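PDB 3NRD: histidine triad (HIT) protein from Sinorhizobium meliloti, which probably binds nucleotides and acts as a nucleotide hydrolase or transferase, being the HIT-domain part of a longer histidine triad family protein. Local coordinates for residues A[23-28]-A[40-45]. Numbering follows the deposited sequence.
Sequences LCQMRL and VPQRAD. With SO4 (sulfate ion), chain G; SO4 (sulfate ion), chain I.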
loop_
_atom_site.group_PDB
_atom_site.type_symbol
_atom_site.label_atom_id
_atom_site.label_comp_id
_atom_site.label_asym_id
_atom_site.label_seq_id
_atom_site.Cartn_x
_atom_site.Cartn_y
_atom_site.Cartn_z
ATOM N N LEU A 23 -17.817 4.435 1.401
ATOM C CA LEU A 23 -17.275 3.705 2.517
ATOM C C LEU A 23 -16.254 4.542 3.296
ATOM O O LEU A 23 -16.252 4.478 4.527
ATOM C CB LEU A 23 -16.617 2.433 2.023
ATOM C CG LEU A 23 -15.889 1.569 3.061
ATOM C CD1 LEU A 23 -16.816 1.142 4.167
ATOM C CD2 LEU A 23 -15.257 0.367 2.329
ATOM N N CYS A 24 -15.383 5.260 2.577
ATOM C CA CYS A 24 -14.213 5.898 3.169
ATOM C C CYS A 24 -14.388 7.393 3.396
ATOM O O CYS A 24 -14.836 8.100 2.498
ATOM C CB CYS A 24 -12.998 5.705 2.298
ATOM S SG CYS A 24 -12.377 4.028 2.291
ATOM N N GLN A 25 -14.047 7.862 4.601
ATOM C CA GLN A 25 -13.728 9.261 4.825
ATOM C C GLN A 25 -12.393 9.557 4.146
ATOM O O GLN A 25 -11.508 8.699 4.141
ATOM C CB GLN A 25 -13.594 9.571 6.302
ATOM C CG GLN A 25 -14.911 9.549 7.064
ATOM C CD GLN A 25 -14.746 9.732 8.562
ATOM O OE1 GLN A 25 -13.747 10.269 9.014
ATOM N NE2 GLN A 25 -15.735 9.251 9.344
HETATM N N MSE A 26 -12.268 10.761 3.583
HETATM C CA MSE A 26 -11.038 11.229 2.950
HETATM C C MSE A 26 -10.447 12.337 3.784
HETATM O O MSE A 26 -11.160 13.280 4.176
HETATM C CB MSE A 26 -11.293 11.814 1.571
HETATM C CG MSE A 26 -11.791 10.864 0.574
HETATM SE SE MSE A 26 -11.925 11.685 -1.224
HETATM C CE MSE A 26 -10.075 12.107 -1.320
ATOM N N ARG A 27 -9.149 12.242 4.040
ATOM C CA ARG A 27 -8.429 13.309 4.702
ATOM C C ARG A 27 -7.171 13.627 3.952
ATOM O O ARG A 27 -6.580 12.757 3.381
ATOM C CB ARG A 27 -8.074 12.926 6.115
ATOM C CG ARG A 27 -9.281 12.608 6.937
ATOM C CD ARG A 27 -8.940 12.269 8.354
ATOM N NE ARG A 27 -8.747 13.418 9.229
ATOM C CZ ARG A 27 -9.712 14.175 9.738
ATOM N NH1 ARG A 27 -10.986 13.994 9.413
ATOM N NH2 ARG A 27 -9.388 15.158 10.571
ATOM N N LEU A 28 -6.775 14.889 3.987
ATOM C CA LEU A 28 -5.515 15.332 3.426
ATOM C C LEU A 28 -4.552 15.277 4.567
ATOM O O LEU A 28 -4.765 15.975 5.553
ATOM C CB LEU A 28 -5.636 16.769 2.895
ATOM C CG LEU A 28 -4.382 17.484 2.397
ATOM C CD1 LEU A 28 -3.858 16.834 1.056
ATOM C CD2 LEU A 28 -4.640 18.994 2.279
ATOM N N VAL A 40 -10.208 6.389 4.993
ATOM C CA VAL A 40 -10.487 5.677 6.256
ATOM C C VAL A 40 -11.853 5.043 6.093
ATOM O O VAL A 40 -12.852 5.773 6.133
ATOM C CB VAL A 40 -10.453 6.598 7.452
ATOM C CG1 VAL A 40 -10.741 5.764 8.777
ATOM C CG2 VAL A 40 -9.117 7.349 7.487
ATOM N N PRO A 41 -11.897 3.720 5.826
ATOM C CA PRO A 41 -13.185 3.024 5.730
ATOM C C PRO A 41 -13.916 3.132 7.046
ATOM O O PRO A 41 -13.337 2.834 8.091
ATOM C CB PRO A 41 -12.808 1.568 5.496
ATOM C CG PRO A 41 -11.397 1.539 5.172
ATOM C CD PRO A 41 -10.766 2.815 5.535
ATOM N N GLN A 42 -15.195 3.474 7.000
ATOM C CA GLN A 42 -15.964 3.772 8.218
ATOM C C GLN A 42 -16.602 2.510 8.797
ATOM O O GLN A 42 -17.824 2.420 8.958
ATOM C CB GLN A 42 -16.999 4.808 7.893
ATOM C CG GLN A 42 -16.425 6.082 7.331
ATOM C CD GLN A 42 -17.513 7.014 6.864
ATOM O OE1 GLN A 42 -17.798 7.998 7.524
ATOM N NE2 GLN A 42 -18.125 6.705 5.723
ATOM N N ARG A 43 -15.753 1.537 9.109
ATOM C CA ARG A 43 -16.128 0.310 9.795
ATOM C C ARG A 43 -15.338 0.234 11.106
ATOM O O ARG A 43 -14.146 0.464 11.124
ATOM C CB ARG A 43 -15.829 -0.909 8.923
ATOM C CG ARG A 43 -16.448 -0.928 7.548
ATOM C CD ARG A 43 -17.968 -0.934 7.611
ATOM N NE ARG A 43 -18.611 -1.168 6.314
ATOM C CZ ARG A 43 -19.874 -0.852 6.001
ATOM N NH1 ARG A 43 -20.671 -0.209 6.865
ATOM N NH2 ARG A 43 -20.329 -1.145 4.791
ATOM N N ALA A 44 -16.019 -0.093 12.196
ATOM C CA ALA A 44 -15.409 -0.189 13.517
ATOM C C ALA A 44 -14.415 -1.341 13.634
ATOM O O ALA A 44 -14.611 -2.402 13.045
ATOM C CB ALA A 44 -16.500 -0.336 14.593
ATOM N N ASP A 45 -13.350 -1.092 14.391
ATOM C CA ASP A 45 -12.355 -2.087 14.782
ATOM C C ASP A 45 -11.751 -2.898 13.632
ATOM O O ASP A 45 -11.604 -4.096 13.762
ATOM C CB ASP A 45 -12.970 -3.039 15.837
ATOM C CG ASP A 45 -13.597 -2.286 16.974
ATOM O OD1 ASP A 45 -13.003 -1.289 17.458
ATOM O OD2 ASP A 45 -14.718 -2.665 17.366
HETATM S S SO4 G . -19.656 -1.546 12.063
HETATM O O1 SO4 G . -19.247 -2.403 10.973
HETATM O O2 SO4 G . -21.026 -1.151 11.840
HETATM O O3 SO4 G . -19.566 -2.334 13.277
HETATM O O4 SO4 G . -18.799 -0.366 12.140
HETATM S S SO4 I . -21.729 7.715 3.157
HETATM O O1 SO4 I . -21.651 7.789 1.717
HETATM O O2 SO4 I . -22.481 8.898 3.576
HETATM O O3 SO4 I . -22.414 6.490 3.558
HETATM O O4 SO4 I . -20.390 7.730 3.724
#
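Gln42 bridges the open end of the antiparallel hairpin formed by strands 24-29 and 36-41, part of the five-stranded antiparallel sheet of the HIT domain, by gripping the carbonyl of Leu23 twice. Its backbone N lies 2.9 Å from Leu23 O, and its side-chain NE2 reaches that oxygen at 3.1 Å. The two donors arrive from opposite faces of the carbonyl plane: N is tilted 28° from it, whereas NE2 stands well above it. With CG beside its own backbone N (chi1 -58°) and the chain extended beyond, the Gln42 side chain passes along this oxygen and brings NE2 to the face opposite the one that backbone N uses. At the other end of that amide, Gln25 NE2 donates to Gln42 OE1 at 3.0 Å. The bond is nearly straight, with Gln42 OE1 in the amide plane of Gln25, and the two amide planes stand 79° apart, almost perpendicular.

Next to this bond, the strands pair regularly. Gln25 and Val40 form a hydrogen-bonded pair, with Val40 N to Gln25 O at 2.8 Å. Cys24 and Pro41 form the adjoining non-hydrogen-bonded pair, in which Cys24 SG sits over the face of the Pro41 ring, at nearly even distance from its five atoms, 3.8 Å from Pro41 CD. On that face helix 54-75 covers Cys24 through Leu60. Leu23 CG meets Pro41 CB at 3.9 Å, and Leu23 CD1 approaches the Arg43 guanidinium obliquely, 3.6 Å from NE; Asp56 of the same helix holds that NE in a salt bridge.

The chain leaves strand 36-41 through an inverse gamma turn centred on Gln42. Gln42 NE2 also donates to a sulfate, probably from the crystallisation liquor. Leu23 O and Gln25 NE2 alone engage both ends of the Gln42 amide, so its rotation should be well defined and the chain exit is tied to strand 24-29 by side-chain as well as backbone bonds.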